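Local coordinates for glycosyl hydrolases family 31 family protein (Aspergillus niger, PDB 6DRU) that hydrolyses xyloglucan oligosaccharides, releasing alpha-xylose from the glucose at their non-reducing end, as an alpha-xylosidase of glycoside hydrolase family 31, at residues K390-D395 and E449-A454; A442-I447 and S481-G486; Q642-P647 and F704-R709. All coordinates share one frame; numbering follows the deposited sequence.

Contacts 1 and 2 belong to the catalytic TIM-barrel domain and join one helix, 439-455, to two strands of the same parallel barrel, 391-394 and 481-484; their centres lie about 10 Å apart and they touch each other, partly through Trp393 and Trp484 beside the xylose. Both are buried, yet their chemistry differs: contact 1 is aromatic packing, whereas contact 2 rests on an amide-to-hydroxyl hydrogen bond. Contact 3 stands apart, its centre about 33 Å from that of contact 1 and about 29 Å from that of contact 2, in the C-terminal beta domain. It is partly buried, small and apolar, and its second segment runs on to Arg709, beside a glycan.

Contact 1: residues K390-D395 and E449-A454; sequences KNFWID and EGFRNA. With NAG (2-acetamido-2-deoxy-beta-D-glucopyranose), chain M; XYS (alpha-D-xylopyranose), chain N.
The contact lies in the wall of the TIM barrel, where strand 391-394 is covered by helix 439-455 and Phe451 of the helix meets Phe392 of the strand. Phe392 CD2 lies 3.8 Å from both CE1 and CZ of Phe451. The side chains cross obliquely, with Phe451 CE1 at the edge of the Phe392 ring and near its plane. Phe451 also reaches the backbone at Lys390 and Asn391: its CE1 lies 3.2 Å from Lys390 O, while CZ comes within 4.3 Å of Asn391 CA at the ring edge. With CG anti to its carbonyl carbon (chi1 -80°), Phe451 sends its ring across the gap to the strand, although the nearest CA atoms, of Lys390 and Phe451, are 8.6 Å apart. In the alternation of a beta strand, Phe392 faces the helix layer, where Ile447 and Leu380 also pack against it, whereas Asn391 and Trp393 turn to the other side. Asn391 is held by hydrogen bonds to Met320 O and Val466 N, joining it to strand 319-328 on one side and to the approach to strand 467-469 on the other. This is the usual layering of the fold, with helices outside and the active site at the C-terminal ends of the strands. There Asp395, an active-site residue, places OD1 2.7 Å from O5 of the bound xylose, and Trp393 presents the edge of its indole to the sugar, with CZ2 3.2 Å from O3. The xylose is hydrogen-bonded by Asp487, Asp285, His557 and Arg470. On the helix, Asn453 ND2 is covalently linked to C1 of an N-acetylglucosamine at 1.5 Å, an N-glycan remote from the pocket.

Contact 2: residues A442-I447 and S481-G486; sequences AHQQAI and SMIWSG
Helix 439-455 passes the beginning of strand 481-484 with Gln444 and Ser481 as the nearest backbone positions, their CA atoms 7.0 Å apart. Both side chains leave the backbone toward the opposing segment and join in one hydrogen bond, from Gln444 NE2 to Ser481 OG at 2.8 Å, with an N-H...O angle of 157°. The hydroxyl oxygen lies nearly in the amide plane, 6° out of it, and the bond is moderately bent. Gln444 gets there by a chain extended beyond CG, and Ser481 holds OG opposite its own backbone N (chi1 -176°). Beside the bond, Ile483 CD1 packs at 3.8 Å from Gln444 NE2, bringing a methyl group against the amide. Gln444 OE1 bonds to Ser476 OG, and Ser481 OG also pairs with Ser467 OG on the neighbouring strand 467-469 of the parallel barrel. Farther along strand 481-484, Trp484 belongs to the xylose pocket. Helix and barrel strand are thus joined by a buried polar chain in which both ends of the Gln444 amide are engaged, an arrangement that should restrict the rotation of the amide and gives both OE1 and NE2 a partner in a buried place.

Contact 3: residues Q642-P647 and F704-R709; sequences QYMFGP and FHLGSR. With NAG (2-acetamido-2-deoxy-beta-D-glucopyranose), chain K.
Leu706 meets Met644 and Pro647 through a single methyl group, CD1. That carbon lies 4.2 Å from Met644 CE and equally 4.2 Å from Pro647 O, so one approach is apolar and the other sets a methyl beside a backbone carbonyl. The Met644 and Leu706 side chains cross at about a right angle; successive bends in the thioether chain (chi2 -73°, chi3 -66°) bring its terminal methyl toward the leucine. Leu650 packs on Met644. Strands 643-645 and 703-705 belong to the antiparallel sheet of the C-terminal domain and are separated by strand 649-651, which lies between them; the contact therefore spans an intervening strand. Beyond Leu706 the chain turns through Gly707 into helix 709-712, where Ser708 is the N-cap residue and its OG accepts a hydrogen bond from Glu710 N. One face of the Arg709 guanidinium is covered by an N-acetylglucosamine, its C5 over the centre and 3.7 Å from CZ, and Arg709 also makes a cation-pi contact with Trp680. With one leucine methyl as the whole bridge, the contact between the segments is weak van der Waals packing, and Trp677 of strand 677-679, touching both Met644 and Leu706, adds to the apolar cluster.

Contact 1: residues K390-D395 and E449-A454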
loop_
_atom_site.group_PDB
_atom_site.type_symbol
_atom_site.label_atom_id
_atom_site.label_comp_id
_atom_site.label_asym_id
_atom_site.label_seq_id
_atom_site.Cartn_x
_atom_site.Cartn_y
_atom_site.Cartn_z
ATOM N N LYS A 390 26.591 17.103 34.289
ATOM C CA LYS A 390 25.245 17.650 34.180
ATOM C C LYS A 390 24.955 18.250 32.812
ATOM O O LYS A 390 23.924 18.907 32.640
ATOM C CB LYS A 390 25.023 18.694 35.273
ATOM C CG LYS A 390 25.483 18.234 36.647
ATOM C CD LYS A 390 25.184 19.268 37.717
ATOM C CE LYS A 390 24.934 18.601 39.060
ATOM N NZ LYS A 390 24.104 19.451 39.959
ATOM N N ASN A 391 25.828 18.034 31.836
ATOM C CA ASN A 391 25.580 18.417 30.454
ATOM C C ASN A 391 25.690 17.171 29.590
ATOM O O ASN A 391 26.515 16.293 29.863
ATOM C CB ASN A 391 26.569 19.491 29.995
ATOM C CG ASN A 391 26.550 20.716 30.892
ATOM O OD1 ASN A 391 25.741 21.626 30.704
ATOM N ND2 ASN A 391 27.439 20.741 31.879
ATOM N N PHE A 392 24.856 17.078 28.558
ATOM C CA PHE A 392 24.696 15.824 27.836
ATOM C C PHE A 392 24.860 16.022 26.337
ATOM O O PHE A 392 24.370 16.999 25.766
ATOM C CB PHE A 392 23.340 15.199 28.149
ATOM C CG PHE A 392 23.207 14.764 29.576
ATOM C CD1 PHE A 392 23.789 13.585 30.006
ATOM C CD2 PHE A 392 22.530 15.547 30.495
ATOM C CE1 PHE A 392 23.680 13.182 31.321
ATOM C CE2 PHE A 392 22.419 15.150 31.816
ATOM C CZ PHE A 392 22.996 13.965 32.229
ATOM N N TRP A 393 25.550 15.074 25.712
ATOM C CA TRP A 393 25.838 15.083 24.282
ATOM C C TRP A 393 24.961 14.019 23.630
ATOM O O TRP A 393 25.290 12.830 23.654
ATOM C CB TRP A 393 27.323 14.823 24.040
ATOM C CG TRP A 393 27.757 14.959 22.618
ATOM C CD1 TRP A 393 26.999 15.370 21.564
ATOM C CD2 TRP A 393 29.062 14.685 22.092
ATOM N NE1 TRP A 393 27.748 15.367 20.416
ATOM C CE2 TRP A 393 29.019 14.951 20.712
ATOM C CE3 TRP A 393 30.261 14.239 22.657
ATOM C CZ2 TRP A 393 30.128 14.788 19.884
ATOM C CZ3 TRP A 393 31.362 14.079 21.835
ATOM C CH2 TRP A 393 31.287 14.351 20.463
ATOM N N ILE A 394 23.836 14.449 23.062
ATOM C CA ILE A 394 22.864 13.530 22.468
ATOM C C ILE A 394 23.202 13.402 20.986
ATOM O O ILE A 394 22.686 14.125 20.133
ATOM C CB ILE A 394 21.429 13.978 22.713
ATOM C CG1 ILE A 394 21.327 15.505 22.662
ATOM C CG2 ILE A 394 20.975 13.432 24.038
ATOM C CD1 ILE A 394 19.917 16.034 22.827
ATOM N N ASP A 395 24.070 12.448 20.685
ATOM C CA ASP A 395 24.641 12.267 19.364
ATOM C C ASP A 395 23.883 11.183 18.605
ATOM O O ASP A 395 23.279 10.289 19.204
ATOM C CB ASP A 395 26.121 11.899 19.495
ATOM C CG ASP A 395 26.816 11.759 18.162
ATOM O OD1 ASP A 395 27.625 10.817 18.024
ATOM O OD2 ASP A 395 26.539 12.566 17.250
ATOM N N GLU A 449 13.226 18.410 29.527
ATOM C CA GLU A 449 12.329 18.076 30.627
ATOM C C GLU A 449 13.114 17.657 31.864
ATOM O O GLU A 449 12.744 18.006 32.991
ATOM C CB GLU A 449 11.368 16.966 30.199
ATOM C CG GLU A 449 10.361 17.388 29.138
ATOM C CD GLU A 449 9.600 16.211 28.549
ATOM O OE1 GLU A 449 10.104 15.069 28.624
ATOM O OE2 GLU A 449 8.496 16.434 28.004
ATOM N N GLY A 450 14.208 16.917 31.673
ATOM C CA GLY A 450 15.022 16.512 32.808
ATOM C C GLY A 450 15.758 17.673 33.447
ATOM O O GLY A 450 15.809 17.786 34.675
ATOM N N PHE A 451 16.353 18.542 32.626
ATOM C CA PHE A 451 17.001 19.741 33.146
ATOM C C PHE A 451 16.024 20.581 33.957
ATOM O O PHE A 451 16.285 20.916 35.118
ATOM C CB PHE A 451 17.580 20.566 31.995
ATOM C CG PHE A 451 18.903 20.065 31.486
ATOM C CD1 PHE A 451 19.657 19.170 32.225
ATOM C CD2 PHE A 451 19.391 20.494 30.261
ATOM C CE1 PHE A 451 20.875 18.712 31.752
ATOM C CE2 PHE A 451 20.606 20.042 29.784
ATOM C CZ PHE A 451 21.349 19.149 30.530
ATOM N N ARG A 452 14.882 20.927 33.356
ATOM C CA ARG A 452 13.926 21.803 34.023
ATOM C C ARG A 452 13.315 21.147 35.254
ATOM O O ARG A 452 12.907 21.848 36.187
ATOM C CB ARG A 452 12.832 22.217 33.039
ATOM C CG ARG A 452 13.344 22.996 31.840
ATOM C CD ARG A 452 14.007 24.289 32.268
ATOM N NE ARG A 452 14.440 25.087 31.128
ATOM C CZ ARG A 452 15.045 26.266 31.231
ATOM N NH1 ARG A 452 15.289 26.784 32.427
ATOM N NH2 ARG A 452 15.405 26.927 30.140
ATOM N N ASN A 453 13.258 19.813 35.287
ATOM C CA ASN A 453 12.695 19.125 36.444
ATOM C C ASN A 453 13.654 19.157 37.627
ATOM O O ASN A 453 13.229 19.337 38.774
ATOM C CB ASN A 453 12.345 17.681 36.082
ATOM C CG ASN A 453 11.664 16.935 37.220
ATOM O OD1 ASN A 453 12.223 15.988 37.773
ATOM N ND2 ASN A 453 10.451 17.354 37.567
ATOM N N ALA A 454 14.950 18.982 37.368
ATOM C CA ALA A 454 15.924 18.969 38.453
ATOM C C ALA A 454 16.082 20.348 39.085
ATOM O O ALA A 454 16.231 20.462 40.307
ATOM C CB ALA A 454 17.271 18.455 37.942
HETATM C C1 NAG M . 9.826 16.574 38.656
HETATM C C2 NAG M . 8.818 17.154 39.630
HETATM C C3 NAG M . 8.687 16.368 40.888
HETATM C C4 NAG M . 8.572 14.887 40.601
HETATM C C5 NAG M . 9.688 14.455 39.679
HETATM C C6 NAG M . 9.554 12.980 39.377
HETATM C C7 NAG M . 10.302 18.969 40.575
HETATM C C8 NAG M . 10.495 20.453 40.802
HETATM N N2 NAG M . 9.122 18.522 39.909
HETATM O O3 NAG M . 7.568 16.830 41.610
HETATM O O4 NAG M . 8.655 14.167 41.808
HETATM O O5 NAG M . 9.599 15.195 38.487
HETATM O O6 NAG M . 10.551 12.598 38.456
HETATM O O7 NAG M . 11.159 18.199 40.966
HETATM C C1 XYS N . 29.517 10.715 15.682
HETATM C C2 XYS N . 29.612 12.170 16.081
HETATM C C3 XYS N . 31.028 12.470 16.518
HETATM C C4 XYS N . 31.449 11.487 17.589
HETATM C C5 XYS N . 31.195 10.077 17.104
HETATM O O1 XYS N . 30.421 10.459 14.633
HETATM O O2 XYS N . 29.264 12.985 14.988
HETATM O O3 XYS N . 31.100 13.782 17.027
HETATM O O4 XYS N . 32.821 11.649 17.858
HETATM O O5 XYS N . 29.829 9.909 16.794
#

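Contact 2: residues A442-I447 and S481-G486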
loop_
_atom_site.group_PDB
_atom_site.type_symbol
_atom_site.label_atom_id
_atom_site.label_comp_id
_atom_site.label_asym_id
_atom_site.label_seq_id
_atom_site.Cartn_x
_atom_site.Cartn_y
_atom_site.Cartn_z
ATOM N N ALA A 442 12.043 15.572 19.815
ATOM C CA ALA A 442 11.621 14.955 21.066
ATOM C C ALA A 442 12.798 14.426 21.872
ATOM O O ALA A 442 12.678 14.279 23.093
ATOM C CB ALA A 442 10.630 13.825 20.789
ATOM N N HIS A 443 13.925 14.132 21.219
ATOM C CA HIS A 443 15.116 13.722 21.957
ATOM C C HIS A 443 15.710 14.896 22.728
ATOM O O HIS A 443 16.103 14.745 23.890
ATOM C CB HIS A 443 16.146 13.120 21.000
ATOM C CG HIS A 443 17.221 12.336 21.685
ATOM N ND1 HIS A 443 16.956 11.422 22.681
ATOM C CD2 HIS A 443 18.564 12.321 21.510
ATOM C CE1 HIS A 443 18.088 10.881 23.093
ATOM N NE2 HIS A 443 19.078 11.406 22.396
ATOM N N GLN A 444 15.790 16.072 22.095
ATOM C CA GLN A 444 16.152 17.281 22.829
ATOM C C GLN A 444 15.181 17.525 23.975
ATOM O O GLN A 444 15.591 17.884 25.086
ATOM C CB GLN A 444 16.167 18.489 21.892
ATOM C CG GLN A 444 17.135 18.395 20.731
ATOM C CD GLN A 444 17.095 19.631 19.852
ATOM O OE1 GLN A 444 16.217 19.776 19.002
ATOM N NE2 GLN A 444 18.044 20.535 20.059
ATOM N N GLN A 445 13.885 17.334 23.715
ATOM C CA GLN A 445 12.862 17.550 24.732
ATOM C C GLN A 445 13.062 16.643 25.939
ATOM O O GLN A 445 12.751 17.039 27.068
ATOM C CB GLN A 445 11.478 17.331 24.115
ATOM C CG GLN A 445 10.317 17.431 25.090
ATOM C CD GLN A 445 9.007 16.962 24.485
ATOM O OE1 GLN A 445 8.988 16.114 23.592
ATOM N NE2 GLN A 445 7.900 17.511 24.972
ATOM N N ALA A 446 13.581 15.431 25.728
ATOM C CA ALA A 446 13.785 14.510 26.841
ATOM C C ALA A 446 14.738 15.088 27.883
ATOM O O ALA A 446 14.478 14.994 29.088
ATOM C CB ALA A 446 14.302 13.169 26.322
ATOM N N ILE A 447 15.840 15.700 27.441
ATOM C CA ILE A 447 16.784 16.280 28.395
ATOM C C ILE A 447 16.299 17.638 28.878
ATOM O O ILE A 447 16.542 18.012 30.032
ATOM C CB ILE A 447 18.195 16.370 27.791
ATOM C CG1 ILE A 447 18.724 14.980 27.466
ATOM C CG2 ILE A 447 19.152 17.058 28.737
ATOM C CD1 ILE A 447 18.569 14.632 26.032
ATOM N N SER A 481 19.756 23.755 24.208
ATOM C CA SER A 481 20.391 22.796 23.318
ATOM C C SER A 481 21.044 23.537 22.162
ATOM O O SER A 481 20.453 24.458 21.593
ATOM C CB SER A 481 19.370 21.783 22.787
ATOM O OG SER A 481 19.996 20.794 21.989
ATOM N N MET A 482 22.263 23.127 21.820
ATOM C CA MET A 482 23.013 23.710 20.717
ATOM C C MET A 482 23.211 22.672 19.621
ATOM O O MET A 482 23.420 21.488 19.900
ATOM C CB MET A 482 24.368 24.249 21.191
ATOM C CG MET A 482 25.311 23.190 21.734
ATOM S SD MET A 482 26.897 23.861 22.266
ATOM C CE MET A 482 26.500 24.387 23.932
ATOM N N ILE A 483 23.134 23.122 18.373
ATOM C CA ILE A 483 23.273 22.257 17.207
ATOM C C ILE A 483 24.688 22.406 16.667
ATOM O O ILE A 483 25.243 23.511 16.653
ATOM C CB ILE A 483 22.233 22.624 16.129
ATOM C CG1 ILE A 483 20.814 22.579 16.702
ATOM C CG2 ILE A 483 22.339 21.689 14.936
ATOM C CD1 ILE A 483 20.371 21.211 17.141
ATOM N N TRP A 484 25.278 21.298 16.220
ATOM C CA TRP A 484 26.576 21.343 15.564
ATOM C C TRP A 484 26.484 20.614 14.232
ATOM O O TRP A 484 25.644 19.731 14.043
ATOM C CB TRP A 484 27.696 20.769 16.460
ATOM C CG TRP A 484 28.091 19.343 16.218
ATOM C CD1 TRP A 484 29.117 18.904 15.433
ATOM C CD2 TRP A 484 27.508 18.173 16.805
ATOM N NE1 TRP A 484 29.195 17.534 15.474
ATOM C CE2 TRP A 484 28.218 17.060 16.309
ATOM C CE3 TRP A 484 26.447 17.956 17.689
ATOM C CZ2 TRP A 484 27.904 15.752 16.669
ATOM C CZ3 TRP A 484 26.137 16.656 18.046
ATOM C CH2 TRP A 484 26.860 15.570 17.533
ATOM N N SER A 485 27.356 21.003 13.301
ATOM C CA SER A 485 27.203 20.654 11.893
ATOM C C SER A 485 27.515 19.196 11.574
ATOM O O SER A 485 27.463 18.828 10.396
ATOM C CB SER A 485 28.087 21.566 11.043
ATOM O OG SER A 485 29.448 21.448 11.417
ATOM N N GLY A 486 27.839 18.366 12.558
ATOM C CA GLY A 486 28.019 16.949 12.295
ATOM C C GLY A 486 29.403 16.596 11.774
ATOM O O GLY A 486 30.371 17.356 11.894
#

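Contact 3: residues Q642-P647 and F704-R709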
loop_
_atom_site.group_PDB
_atom_site.type_symbol
_atom_site.label_atom_id
_atom_site.label_comp_id
_atom_site.label_asym_id
_atom_site.label_seq_id
_atom_site.Cartn_x
_atom_site.Cartn_y
_atom_site.Cartn_z
ATOM N N GLN A 642 31.097 35.242 4.638
ATOM C CA GLN A 642 31.194 36.367 5.557
ATOM C C GLN A 642 29.873 36.526 6.294
ATOM O O GLN A 642 28.815 36.138 5.789
ATOM C CB GLN A 642 31.530 37.680 4.837
ATOM C CG GLN A 642 32.754 37.642 3.940
ATOM C CD GLN A 642 33.036 38.991 3.300
ATOM O OE1 GLN A 642 33.946 39.128 2.480
ATOM N NE2 GLN A 642 32.257 39.998 3.678
ATOM N N TYR A 643 29.935 37.106 7.490
ATOM C CA TYR A 643 28.731 37.289 8.285
ATOM C C TYR A 643 29.011 38.288 9.395
ATOM O O TYR A 643 30.163 38.557 9.741
ATOM C CB TYR A 643 28.242 35.966 8.883
ATOM C CG TYR A 643 29.202 35.345 9.871
ATOM C CD1 TYR A 643 30.260 34.556 9.440
ATOM C CD2 TYR A 643 29.044 35.543 11.239
ATOM C CE1 TYR A 643 31.138 33.985 10.340
ATOM C CE2 TYR A 643 29.916 34.976 12.146
ATOM C CZ TYR A 643 30.961 34.198 11.692
ATOM O OH TYR A 643 31.835 33.629 12.591
ATOM N N MET A 644 27.932 38.829 9.951
ATOM C CA MET A 644 28.010 39.688 11.122
ATOM C C MET A 644 27.816 38.829 12.366
ATOM O O MET A 644 26.743 38.248 12.562
ATOM C CB MET A 644 26.959 40.796 11.053
ATOM C CG MET A 644 27.224 41.842 9.973
ATOM S SD MET A 644 28.575 42.981 10.343
ATOM C CE MET A 644 27.914 43.865 11.754
ATOM N N PHE A 645 28.850 38.742 13.199
ATOM C CA PHE A 645 28.756 38.050 14.483
ATOM C C PHE A 645 28.341 39.078 15.525
ATOM O O PHE A 645 29.170 39.828 16.045
ATOM C CB PHE A 645 30.078 37.383 14.840
ATOM C CG PHE A 645 30.008 36.536 16.073
ATOM C CD1 PHE A 645 29.161 35.444 16.129
ATOM C CD2 PHE A 645 30.790 36.829 17.177
ATOM C CE1 PHE A 645 29.093 34.662 17.265
ATOM C CE2 PHE A 645 30.727 36.049 18.315
ATOM C CZ PHE A 645 29.878 34.963 18.357
ATOM N N GLY A 646 27.048 39.113 15.831
ATOM C CA GLY A 646 26.486 40.179 16.620
ATOM C C GLY A 646 26.307 41.423 15.774
ATOM O O GLY A 646 26.498 41.402 14.553
ATOM N N PRO A 647 25.942 42.542 16.407
ATOM C CA PRO A 647 25.674 43.766 15.639
ATOM C C PRO A 647 26.914 44.543 15.225
ATOM O O PRO A 647 26.795 45.451 14.392
ATOM C CB PRO A 647 24.813 44.593 16.604
ATOM C CG PRO A 647 25.272 44.168 17.951
ATOM C CD PRO A 647 25.616 42.702 17.835
ATOM N N PHE A 704 36.493 42.764 11.064
ATOM C CA PHE A 704 36.274 44.196 11.192
ATOM C C PHE A 704 35.222 44.445 12.262
ATOM O O PHE A 704 34.534 43.525 12.712
ATOM C CB PHE A 704 35.829 44.812 9.860
ATOM C CG PHE A 704 36.806 44.617 8.740
ATOM C CD1 PHE A 704 36.866 43.413 8.056
ATOM C CD2 PHE A 704 37.661 45.637 8.364
ATOM C CE1 PHE A 704 37.761 43.231 7.024
ATOM C CE2 PHE A 704 38.557 45.459 7.331
ATOM C CZ PHE A 704 38.603 44.255 6.661
ATOM N N HIS A 705 35.094 45.701 12.673
ATOM C CA HIS A 705 34.089 46.030 13.671
ATOM C C HIS A 705 33.568 47.440 13.446
ATOM O O HIS A 705 34.317 48.332 13.036
ATOM C CB HIS A 705 34.638 45.878 15.095
ATOM C CG HIS A 705 35.665 46.900 15.470
ATOM N ND1 HIS A 705 35.332 48.159 15.926
ATOM C CD2 HIS A 705 37.018 46.845 15.473
ATOM C CE1 HIS A 705 36.436 48.836 16.187
ATOM N NE2 HIS A 705 37.473 48.061 15.921
ATOM N N LEU A 706 32.277 47.623 13.707
ATOM C CA LEU A 706 31.643 48.929 13.666
ATOM C C LEU A 706 31.691 49.567 15.047
ATOM O O LEU A 706 31.706 48.875 16.071
ATOM C CB LEU A 706 30.195 48.816 13.191
ATOM C CG LEU A 706 29.995 48.293 11.769
ATOM C CD1 LEU A 706 28.534 47.962 11.510
ATOM C CD2 LEU A 706 30.506 49.302 10.756
ATOM N N GLY A 707 31.712 50.896 15.067
ATOM C CA GLY A 707 31.867 51.599 16.320
ATOM C C GLY A 707 33.243 51.344 16.919
ATOM O O GLY A 707 34.164 50.842 16.270
ATOM N N SER A 708 33.371 51.713 18.189
ATOM C CA SER A 708 34.626 51.518 18.898
ATOM C C SER A 708 34.726 50.095 19.434
ATOM O O SER A 708 33.719 49.448 19.743
ATOM C CB SER A 708 34.761 52.519 20.045
ATOM O OG SER A 708 35.653 52.037 21.035
ATOM N N ARG A 709 35.963 49.609 19.546
ATOM C CA ARG A 709 36.173 48.263 20.064
ATOM C C ARG A 709 35.833 48.190 21.544
ATOM O O ARG A 709 35.302 47.178 22.020
ATOM C CB ARG A 709 37.623 47.834 19.848
ATOM C CG ARG A 709 37.989 46.560 20.594
ATOM C CD ARG A 709 39.483 46.443 20.823
ATOM N NE ARG A 709 40.229 46.273 19.584
ATOM C CZ ARG A 709 41.355 45.577 19.494
ATOM N NH1 ARG A 709 41.858 44.986 20.569
ATOM N NH2 ARG A 709 41.974 45.466 18.327
HETATM C C1 NAG K . 44.162 48.619 18.367
HETATM C C2 NAG K . 45.557 48.276 18.834
HETATM C C3 NAG K . 45.528 47.456 20.069
HETATM C C4 NAG K . 44.671 48.122 21.126
HETATM C C5 NAG K . 43.313 48.480 20.561
HETATM C C6 NAG K . 42.517 49.260 21.584
HETATM C C7 NAG K . 47.389 48.168 17.192
HETATM C C8 NAG K . 47.886 49.525 17.644
HETATM N N2 NAG K . 46.246 47.586 17.799
HETATM O O3 NAG K . 46.849 47.255 20.519
HETATM O O4 NAG K . 44.506 47.245 22.215
HETATM O O5 NAG K . 43.474 49.266 19.406
HETATM O O6 NAG K . 41.276 49.632 21.027
HETATM O O7 NAG K . 47.969 47.572 16.308
#